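Local coordinates for pectate lyase 1 (Juniperus ashei, PDB 1PXZ), which cleaves polygalacturonate by an eliminative route as a weak, calcium-dependent pectate lyase of polysaccharide lyase family 1 and is the major allergen of mountain cedar pollen, at residues A[16-24]-A[34-42]; A[189-200]-A[219-230]. All blocks are in the same frame, centred on the assembly; numbering follows the deposited sequence.

Contact 1 of 2, residues A[16-24]-A[34-42]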
loop_
_atom_site.group_PDB
_atom_site.type_symbol
_atom_site.label_atom_id
_atom_site.label_comp_id
_atom_site.label_asym_id
_atom_site.label_seq_id
_atom_site.Cartn_x
_atom_site.Cartn_y
_atom_site.Cartn_z
ATOM N N GLN A 16 -13.418 -20.761 4.870
ATOM C CA GLN A 16 -14.860 -20.885 5.163
ATOM C C GLN A 16 -15.384 -19.617 5.818
ATOM O O GLN A 16 -16.589 -19.492 6.054
ATOM C CB GLN A 16 -15.121 -22.140 6.005
ATOM C CG GLN A 16 -14.594 -22.034 7.417
ATOM C CD GLN A 16 -14.496 -23.377 8.114
ATOM O OE1 GLN A 16 -14.808 -24.433 7.563
ATOM N NE2 GLN A 16 -14.056 -23.329 9.374
ATOM N N ASN A 17 -14.493 -18.658 6.096
ATOM C CA ASN A 17 -14.956 -17.385 6.648
ATOM C C ASN A 17 -14.136 -16.227 6.095
ATOM O O ASN A 17 -13.429 -15.540 6.830
ATOM C CB ASN A 17 -14.874 -17.447 8.168
ATOM C CG ASN A 17 -15.587 -16.339 8.901
ATOM O OD1 ASN A 17 -15.570 -16.383 10.139
ATOM N ND2 ASN A 17 -16.193 -15.387 8.216
ATOM N N ARG A 18 -14.231 -15.995 4.783
ATOM C CA ARG A 18 -13.350 -14.980 4.197
ATOM C C ARG A 18 -13.596 -13.609 4.811
ATOM O O ARG A 18 -12.663 -12.806 4.860
ATOM C CB ARG A 18 -13.530 -14.869 2.683
ATOM C CG ARG A 18 -12.987 -16.028 1.850
ATOM C CD ARG A 18 -13.430 -15.814 0.390
ATOM N NE ARG A 18 -12.926 -16.854 -0.497
ATOM C CZ ARG A 18 -11.735 -16.788 -1.086
ATOM N NH1 ARG A 18 -10.941 -15.729 -0.873
ATOM N NH2 ARG A 18 -11.352 -17.775 -1.887
ATOM N N MET A 19 -14.805 -13.246 5.261
ATOM C CA MET A 19 -14.942 -11.834 5.631
ATOM C C MET A 19 -14.426 -11.520 7.026
ATOM O O MET A 19 -14.435 -10.374 7.475
ATOM C CB MET A 19 -16.411 -11.415 5.507
ATOM C CG MET A 19 -16.913 -11.523 4.055
ATOM S SD MET A 19 -18.535 -10.759 3.960
ATOM C CE MET A 19 -18.889 -10.738 2.216
ATOM N N LYS A 20 -13.951 -12.540 7.741
ATOM C CA LYS A 20 -13.343 -12.253 9.042
ATOM C C LYS A 20 -12.149 -11.319 8.880
ATOM O O LYS A 20 -11.877 -10.517 9.769
ATOM C CB LYS A 20 -12.893 -13.548 9.703
ATOM C CG LYS A 20 -12.331 -13.387 11.104
ATOM C CD LYS A 20 -12.213 -14.739 11.779
ATOM C CE LYS A 20 -12.006 -14.558 13.281
ATOM N NZ LYS A 20 -11.139 -15.637 13.832
ATOM N N LEU A 21 -11.450 -11.435 7.756
ATOM C CA LEU A 21 -10.333 -10.531 7.450
ATOM C C LEU A 21 -10.672 -9.077 7.711
ATOM O O LEU A 21 -9.873 -8.301 8.244
ATOM C CB LEU A 21 -9.931 -10.725 5.976
ATOM C CG LEU A 21 -8.800 -9.825 5.472
ATOM C CD1 LEU A 21 -7.476 -10.202 6.120
ATOM C CD2 LEU A 21 -8.716 -9.875 3.954
ATOM N N ALA A 22 -11.889 -8.666 7.360
ATOM C CA ALA A 22 -12.222 -7.252 7.442
ATOM C C ALA A 22 -12.326 -6.762 8.890
ATOM O O ALA A 22 -12.342 -5.554 9.115
ATOM C CB ALA A 22 -13.520 -6.954 6.698
ATOM N N ASP A 23 -12.377 -7.654 9.862
ATOM C CA ASP A 23 -12.434 -7.219 11.258
ATOM C C ASP A 23 -11.050 -6.959 11.830
ATOM O O ASP A 23 -10.915 -6.652 13.018
ATOM C CB ASP A 23 -13.090 -8.285 12.147
ATOM C CG ASP A 23 -14.516 -8.604 11.742
ATOM O OD1 ASP A 23 -15.163 -7.725 11.146
ATOM O OD2 ASP A 23 -14.981 -9.731 12.011
ATOM N N CYS A 24 -9.991 -7.099 11.042
ATOM C CA CYS A 24 -8.663 -7.237 11.640
ATOM C C CYS A 24 -7.680 -6.154 11.246
ATOM O O CYS A 24 -6.489 -6.267 11.591
ATOM C CB CYS A 24 -8.115 -8.617 11.229
ATOM S SG CYS A 24 -9.141 -9.975 11.890
ATOM N N GLY A 34 -14.155 -2.609 3.301
ATOM C CA GLY A 34 -14.170 -3.342 2.037
ATOM C C GLY A 34 -15.591 -3.708 1.640
ATOM O O GLY A 34 -16.536 -2.923 1.807
ATOM N N GLY A 35 -15.754 -4.931 1.107
ATOM C CA GLY A 35 -17.098 -5.347 0.734
ATOM C C GLY A 35 -17.773 -6.122 1.849
ATOM O O GLY A 35 -18.680 -6.922 1.596
ATOM N N LYS A 36 -17.332 -5.930 3.093
ATOM C CA LYS A 36 -17.962 -6.647 4.202
ATOM C C LYS A 36 -19.467 -6.423 4.224
ATOM O O LYS A 36 -19.931 -5.306 3.993
ATOM C CB LYS A 36 -17.372 -6.154 5.524
ATOM C CG LYS A 36 -18.043 -6.705 6.773
ATOM C CD LYS A 36 -17.960 -5.627 7.858
ATOM C CE LYS A 36 -17.293 -6.201 9.099
ATOM N NZ LYS A 36 -18.174 -6.091 10.298
ATOM N N GLY A 37 -20.222 -7.488 4.475
ATOM C CA GLY A 37 -21.676 -7.310 4.433
ATOM C C GLY A 37 -22.258 -7.487 3.041
ATOM O O GLY A 37 -23.456 -7.738 2.882
ATOM N N GLY A 38 -21.439 -7.349 2.002
ATOM C CA GLY A 38 -21.934 -7.397 0.628
ATOM C C GLY A 38 -22.050 -8.844 0.201
ATOM O O GLY A 38 -21.854 -9.691 1.078
ATOM N N ASP A 39 -22.354 -9.109 -1.069
ATOM C CA ASP A 39 -22.326 -10.488 -1.533
ATOM C C ASP A 39 -20.927 -10.869 -1.999
ATOM O O ASP A 39 -20.163 -9.996 -2.416
ATOM C CB ASP A 39 -23.240 -10.705 -2.751
ATOM C CG ASP A 39 -24.633 -10.143 -2.547
ATOM O OD1 ASP A 39 -25.268 -10.548 -1.548
ATOM O OD2 ASP A 39 -25.082 -9.315 -3.368
ATOM N N PHE A 40 -20.629 -12.165 -1.980
ATOM C CA PHE A 40 -19.448 -12.632 -2.672
ATOM C C PHE A 40 -19.663 -12.529 -4.185
ATOM O O PHE A 40 -20.763 -12.822 -4.639
ATOM C CB PHE A 40 -19.118 -14.076 -2.321
ATOM C CG PHE A 40 -18.624 -14.266 -0.887
ATOM C CD1 PHE A 40 -17.383 -13.777 -0.511
ATOM C CD2 PHE A 40 -19.402 -14.935 0.040
ATOM C CE1 PHE A 40 -16.928 -13.965 0.792
ATOM C CE2 PHE A 40 -18.963 -15.109 1.342
ATOM C CZ PHE A 40 -17.719 -14.615 1.719
ATOM N N TYR A 41 -18.650 -12.132 -4.929
ATOM C CA TYR A 41 -18.639 -12.028 -6.384
ATOM C C TYR A 41 -17.480 -12.866 -6.911
ATOM O O TYR A 41 -16.318 -12.665 -6.532
ATOM C CB TYR A 41 -18.520 -10.568 -6.863
ATOM C CG TYR A 41 -18.402 -10.434 -8.378
ATOM C CD1 TYR A 41 -19.537 -10.327 -9.172
ATOM C CD2 TYR A 41 -17.174 -10.407 -9.033
ATOM C CE1 TYR A 41 -19.410 -10.205 -10.549
ATOM C CE2 TYR A 41 -17.025 -10.295 -10.394
ATOM C CZ TYR A 41 -18.178 -10.194 -11.159
ATOM O OH TYR A 41 -18.008 -10.075 -12.517
ATOM N N THR A 42 -17.745 -13.779 -7.844
ATOM C CA THR A 42 -16.646 -14.619 -8.318
ATOM C C THR A 42 -16.239 -14.225 -9.728
ATOM O O THR A 42 -17.104 -14.125 -10.609
ATOM C CB THR A 42 -17.019 -16.124 -8.288
ATOM O OG1 THR A 42 -17.361 -16.508 -6.946
ATOM C CG2 THR A 42 -15.829 -16.957 -8.750
#

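Contact 2 of 2, residues A[189-200]-A[219-230]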
loop_
_atom_site.group_PDB
_atom_site.type_symbol
_atom_site.label_atom_id
_atom_site.label_comp_id
_atom_site.label_asym_id
_atom_site.label_seq_id
_atom_site.Cartn_x
_atom_site.Cartn_y
_atom_site.Cartn_z
ATOM N N ASN A 189 1.751 -5.986 5.564
ATOM C CA ASN A 189 1.980 -7.377 5.197
ATOM C C ASN A 189 2.278 -7.540 3.706
ATOM O O ASN A 189 2.109 -8.666 3.232
ATOM C CB ASN A 189 0.747 -8.241 5.521
ATOM C CG ASN A 189 0.482 -8.383 7.009
ATOM O OD1 ASN A 189 1.384 -8.759 7.758
ATOM N ND2 ASN A 189 -0.759 -8.106 7.438
ATOM N N ASN A 190 2.684 -6.509 2.990
ATOM C CA ASN A 190 2.993 -6.662 1.572
ATOM C C ASN A 190 4.453 -7.048 1.331
ATOM O O ASN A 190 5.280 -6.796 2.201
ATOM C CB ASN A 190 2.773 -5.341 0.844
ATOM C CG ASN A 190 1.344 -4.841 1.030
ATOM O OD1 ASN A 190 1.106 -3.851 1.733
ATOM N ND2 ASN A 190 0.425 -5.537 0.381
ATOM N N HIS A 191 4.756 -7.614 0.166
ATOM C CA HIS A 191 6.159 -7.864 -0.200
ATOM C C HIS A 191 6.467 -6.977 -1.402
ATOM O O HIS A 191 5.831 -7.183 -2.433
ATOM C CB HIS A 191 6.397 -9.334 -0.485
ATOM C CG HIS A 191 7.807 -9.697 -0.837
ATOM N ND1 HIS A 191 8.133 -10.877 -1.483
ATOM C CD2 HIS A 191 8.977 -9.033 -0.629
ATOM C CE1 HIS A 191 9.447 -10.921 -1.663
ATOM N NE2 HIS A 191 9.988 -9.817 -1.151
ATOM N N PHE A 192 7.344 -5.999 -1.261
ATOM C CA PHE A 192 7.738 -5.111 -2.352
ATOM C C PHE A 192 9.114 -5.531 -2.844
ATOM O O PHE A 192 10.022 -5.636 -1.998
ATOM C CB PHE A 192 7.813 -3.654 -1.899
ATOM C CG PHE A 192 6.557 -3.071 -1.302
ATOM C CD1 PHE A 192 6.326 -3.232 0.062
ATOM C CD2 PHE A 192 5.642 -2.391 -2.080
ATOM C CE1 PHE A 192 5.181 -2.713 0.641
ATOM C CE2 PHE A 192 4.497 -1.851 -1.509
ATOM C CZ PHE A 192 4.274 -2.023 -0.152
ATOM N N PHE A 193 9.309 -5.766 -4.141
ATOM C CA PHE A 193 10.634 -6.262 -4.550
ATOM C C PHE A 193 10.899 -5.992 -6.034
ATOM O O PHE A 193 9.970 -5.724 -6.797
ATOM C CB PHE A 193 10.795 -7.744 -4.211
ATOM C CG PHE A 193 9.837 -8.678 -4.957
ATOM C CD1 PHE A 193 8.551 -8.892 -4.488
ATOM C CD2 PHE A 193 10.239 -9.342 -6.105
ATOM C CE1 PHE A 193 7.707 -9.756 -5.149
ATOM C CE2 PHE A 193 9.383 -10.201 -6.797
ATOM C CZ PHE A 193 8.100 -10.396 -6.314
ATOM N N ASN A 194 12.188 -6.070 -6.387
ATOM C CA ASN A 194 12.621 -5.897 -7.776
ATOM C C ASN A 194 12.000 -4.682 -8.417
ATOM O O ASN A 194 11.343 -4.769 -9.463
ATOM C CB ASN A 194 12.276 -7.156 -8.591
ATOM C CG ASN A 194 13.060 -8.374 -8.128
ATOM O OD1 ASN A 194 13.947 -8.331 -7.262
ATOM N ND2 ASN A 194 12.714 -9.514 -8.741
ATOM N N HIS A 195 12.178 -3.514 -7.806
ATOM C CA HIS A 195 11.477 -2.319 -8.254
ATOM C C HIS A 195 12.193 -1.077 -7.728
ATOM O O HIS A 195 12.557 -1.128 -6.551
ATOM C CB HIS A 195 10.012 -2.327 -7.748
ATOM C CG HIS A 195 9.255 -1.187 -8.339
ATOM N ND1 HIS A 195 9.117 0.053 -7.731
ATOM C CD2 HIS A 195 8.617 -1.100 -9.536
ATOM C CE1 HIS A 195 8.417 0.849 -8.533
ATOM N NE2 HIS A 195 8.107 0.165 -9.625
ATOM N N HIS A 196 12.378 -0.036 -8.530
ATOM C CA HIS A 196 13.062 1.163 -8.037
ATOM C C HIS A 196 12.202 2.040 -7.141
ATOM O O HIS A 196 12.480 2.147 -5.950
ATOM C CB HIS A 196 13.544 2.034 -9.215
ATOM C CG HIS A 196 14.435 1.244 -10.123
ATOM N ND1 HIS A 196 15.786 1.120 -9.891
ATOM C CD2 HIS A 196 14.171 0.532 -11.241
ATOM C CE1 HIS A 196 16.315 0.365 -10.844
ATOM N NE2 HIS A 196 15.359 -0.005 -11.678
ATOM N N LYS A 197 11.180 2.696 -7.688
ATOM C CA LYS A 197 10.452 3.726 -6.943
ATOM C C LYS A 197 9.231 3.157 -6.242
ATOM O O LYS A 197 8.152 3.047 -6.824
ATOM C CB LYS A 197 10.014 4.858 -7.874
ATOM C CG LYS A 197 11.176 5.643 -8.469
ATOM C CD LYS A 197 10.691 6.631 -9.517
ATOM C CE LYS A 197 11.851 7.429 -10.098
ATOM N NZ LYS A 197 12.952 7.632 -9.114
ATOM N N VAL A 198 9.361 2.782 -4.971
ATOM C CA VAL A 198 8.314 1.958 -4.382
ATOM C C VAL A 198 7.030 2.646 -3.958
ATOM O O VAL A 198 5.925 2.270 -4.388
ATOM C CB VAL A 198 8.936 1.231 -3.167
ATOM C CG1 VAL A 198 7.913 0.387 -2.442
ATOM C CG2 VAL A 198 10.089 0.361 -3.683
ATOM N N MET A 199 7.088 3.635 -3.065
ATOM C CA MET A 199 5.848 4.138 -2.474
ATOM C C MET A 199 5.915 5.653 -2.275
ATOM O O MET A 199 6.830 6.121 -1.612
ATOM C CB MET A 199 5.638 3.407 -1.152
ATOM C CG MET A 199 4.447 3.855 -0.341
ATOM S SD MET A 199 4.409 3.055 1.270
ATOM C CE MET A 199 4.887 1.387 0.889
ATOM N N LEU A 200 4.968 6.360 -2.864
ATOM C CA LEU A 200 4.830 7.806 -2.844
ATOM C C LEU A 200 3.610 8.146 -1.993
ATOM O O LEU A 200 2.491 7.768 -2.360
ATOM C CB LEU A 200 4.666 8.351 -4.251
ATOM C CG LEU A 200 5.222 9.735 -4.554
ATOM C CD1 LEU A 200 6.643 9.879 -4.021
ATOM C CD2 LEU A 200 5.181 10.008 -6.051
ATOM N N PHE A 219 4.503 -4.096 8.924
ATOM C CA PHE A 219 4.756 -5.516 8.725
ATOM C C PHE A 219 5.037 -5.861 7.258
ATOM O O PHE A 219 4.762 -6.988 6.816
ATOM C CB PHE A 219 3.593 -6.368 9.242
ATOM C CG PHE A 219 3.077 -5.946 10.614
ATOM C CD1 PHE A 219 3.899 -6.096 11.713
ATOM C CD2 PHE A 219 1.799 -5.432 10.758
ATOM C CE1 PHE A 219 3.441 -5.711 12.974
ATOM C CE2 PHE A 219 1.344 -5.019 12.007
ATOM C CZ PHE A 219 2.182 -5.153 13.100
ATOM N N ASN A 220 5.593 -4.928 6.512
ATOM C CA ASN A 220 5.923 -5.155 5.108
ATOM C C ASN A 220 7.353 -5.670 4.974
ATOM O O ASN A 220 8.198 -5.354 5.817
ATOM C CB ASN A 220 5.777 -3.884 4.272
ATOM C CG ASN A 220 4.404 -3.254 4.353
ATOM O OD1 ASN A 220 4.177 -2.254 5.038
ATOM N ND2 ASN A 220 3.455 -3.842 3.633
ATOM N N GLN A 221 7.591 -6.436 3.921
ATOM C CA GLN A 221 8.935 -6.855 3.548
ATOM C C GLN A 221 9.381 -5.942 2.415
ATOM O O GLN A 221 8.787 -5.985 1.336
ATOM C CB GLN A 221 8.999 -8.336 3.118
ATOM C CG GLN A 221 10.379 -8.672 2.527
ATOM C CD GLN A 221 11.473 -8.614 3.598
ATOM O OE1 GLN A 221 11.344 -9.142 4.691
ATOM N NE2 GLN A 221 12.588 -7.974 3.286
ATOM N N PHE A 222 10.394 -5.106 2.636
ATOM C CA PHE A 222 10.876 -4.209 1.598
ATOM C C PHE A 222 12.128 -4.773 0.955
ATOM O O PHE A 222 13.231 -4.695 1.529
ATOM C CB PHE A 222 11.185 -2.828 2.198
ATOM C CG PHE A 222 9.927 -2.013 2.439
ATOM C CD1 PHE A 222 9.172 -1.532 1.388
ATOM C CD2 PHE A 222 9.537 -1.736 3.730
ATOM C CE1 PHE A 222 8.027 -0.773 1.606
ATOM C CE2 PHE A 222 8.375 -0.997 3.974
ATOM C CZ PHE A 222 7.616 -0.542 2.916
ATOM N N GLY A 223 11.981 -5.349 -0.232
ATOM C CA GLY A 223 13.130 -5.965 -0.871
ATOM C C GLY A 223 13.043 -7.468 -0.962
ATOM O O GLY A 223 12.077 -8.114 -0.504
ATOM N N PRO A 224 14.025 -8.140 -1.578
ATOM C CA PRO A 224 15.253 -7.564 -2.109
ATOM C C PRO A 224 15.115 -6.726 -3.377
ATOM O O PRO A 224 14.077 -6.786 -4.035
ATOM C CB PRO A 224 16.085 -8.796 -2.528
ATOM C CG PRO A 224 15.423 -9.975 -1.930
ATOM C CD PRO A 224 13.971 -9.613 -1.774
ATOM N N ASN A 225 16.177 -5.988 -3.678
ATOM C CA ASN A 225 16.232 -5.181 -4.878
ATOM C C ASN A 225 15.096 -4.173 -4.970
ATOM O O ASN A 225 14.578 -3.889 -6.062
ATOM C CB ASN A 225 16.169 -6.089 -6.122
ATOM C CG ASN A 225 17.265 -7.141 -6.097
ATOM O OD1 ASN A 225 17.026 -8.335 -6.329
ATOM N ND2 ASN A 225 18.470 -6.663 -5.803
ATOM N N ALA A 226 14.736 -3.610 -3.817
ATOM C CA ALA A 226 13.873 -2.426 -3.825
ATOM C C ALA A 226 14.755 -1.191 -3.768
ATOM O O ALA A 226 15.702 -1.157 -2.972
ATOM C CB ALA A 226 12.885 -2.555 -2.688
ATOM N N GLY A 227 14.510 -0.196 -4.611
ATOM C CA GLY A 227 15.434 0.912 -4.801
ATOM C C GLY A 227 15.318 1.987 -3.745
ATOM O O GLY A 227 16.306 2.296 -3.070
ATOM N N GLN A 228 14.140 2.597 -3.610
ATOM C CA GLN A 228 13.994 3.691 -2.641
ATOM C C GLN A 228 12.529 4.059 -2.465
ATOM O O GLN A 228 11.654 3.361 -3.023
ATOM C CB GLN A 228 14.825 4.871 -3.141
ATOM C CG GLN A 228 14.264 5.519 -4.395
ATOM C CD GLN A 228 14.936 5.089 -5.676
ATOM O OE1 GLN A 228 14.582 5.520 -6.775
ATOM N NE2 GLN A 228 15.944 4.234 -5.605
ATOM N N ARG A 229 12.197 5.100 -1.712
ATOM C CA ARG A 229 10.826 5.522 -1.457
ATOM C C ARG A 229 10.035 4.485 -0.676
ATOM O O ARG A 229 9.020 3.936 -1.132
ATOM C CB ARG A 229 10.080 5.793 -2.759
ATOM C CG ARG A 229 10.730 6.894 -3.601
ATOM C CD ARG A 229 9.826 7.211 -4.788
ATOM N NE ARG A 229 10.342 8.337 -5.568
ATOM C CZ ARG A 229 9.652 8.882 -6.566
ATOM N NH1 ARG A 229 8.457 8.384 -6.865
ATOM N NH2 ARG A 229 10.180 9.901 -7.222
ATOM N N MET A 230 10.477 4.193 0.545
ATOM C CA MET A 230 9.834 3.120 1.303
ATOM C C MET A 230 9.471 3.530 2.719
ATOM O O MET A 230 9.906 2.902 3.687
ATOM C CB MET A 230 10.756 1.881 1.354
ATOM C CG MET A 230 10.953 1.317 -0.066
ATOM S SD MET A 230 12.092 -0.076 -0.034
ATOM C CE MET A 230 13.633 0.721 -0.472
HETATM O O HOH W 1 3.880 -9.665 7.083
HETATM O O HOH W 2 17.252 2.825 -7.550
HETATM O O HOH W 3 6.958 5.903 -6.578
#

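Contact 1 of 2, residues A[16-24]-A[34-42]
Met19 reaches across from the 3-10 turn that includes it and lays its CE methyl over one face of the Phe40 ring, 4.2 Å from the centroid and displaced toward the rim. The direction is only 17° off the ring normal, a CH-pi contact; SD stands obliquely to the same ring, which makes the pair a Met-aromatic contact as well. An unbranched thioether suits this place because, extended beyond CG (chi2 -171°), it is long and slim enough to pass between the ring and the turn at 35-38, where SD comes 3.7 Å from Gly37 N. Nearer the root of the side chain, Met19 CG packs on Phe40 CZ at 4.0 Å. Arg18 adds its aliphatic part, CD lying 4.0 Å from Phe40 CE1, while its guanidinium turns away to a salt bridge with Asp93. Along the other flank Ala22 CB meets Lys36 CB at 4.1 Å, a close approach that the small alanine side chain suits, and the bent lysine chain leads to a long salt bridge with Asp23 OD1, 3.5 Å from Lys36 NZ.

Gly35 to Gly38 form a type II turn, closed by Gly38 N on Gly35 O (2.8 Å), with Gly37 at the positive phi that glycine readily adopts. Trp69 of strand 68-72 meets the Phe40 ring at a steep angle. No hydrogen bond joins the two segments, so dispersion and one rather long ion pair carry their association.

Contact 2 of 2, residues A[189-200]-A[219-230]
Phe192 and Phe222 run side by side in the same direction, their ring planes only 11° apart but slid so far that overlap is slight; the closest atoms are Phe192 CD1 and Phe222 CE1, 3.4 Å apart. Met199, bent at its last torsion, brings CE to the edge of the Phe222 ring, in its plane. In His191, chi1 of -179° sets the ring beside the carbonyl carbon and alongside Gln221; from there NE2 donates to Gly223 O at 2.8 Å, the oxygen exactly in the ring plane although the N-H is bent to 136°. Imidazole suits the place by offering an N-H at its edge to a backbone carbonyl. Phe193 CD1 sits over the centre of one imidazole face. These are neighbouring turns of the right-handed parallel beta-helix of pectate lyases: flat phenyl rings can repeat from coil to coil, as Phe192 and Phe222 do, but the pairing slips by one residue before His195 meets Ala226. The guanidinium of Arg229, the predicted active-site residue, is sandwiched between aliphatic groups: Lys197 CD lies 3.8 Å above the centre of one face, and Leu200 CD1 covers the opposite one. A water accepts from Arg229 NH1 and donates weakly to Lys197 O.

Contact 1 closes before contact 2 opens along the chain, and their centres lie 27 Å apart on opposite sides of the chain's centre, though their nearest atoms come within about 7 Å. Both reach the same set of parallel strands: strand 39-43 begins it, pairing with 68-72, whereas 185-195 and 221-222 pair further along. Contact 1 packs the chain near the Cys7-Cys24 disulfide against the first strand of the beta-helix. Contact 2 joins two successive coils midway along it, close to Asp173 and Asp177, which probably bind calcium, and its segment 219-230 overlaps experimentally mapped IgE-binding regions; contact 1 lies away from these sites.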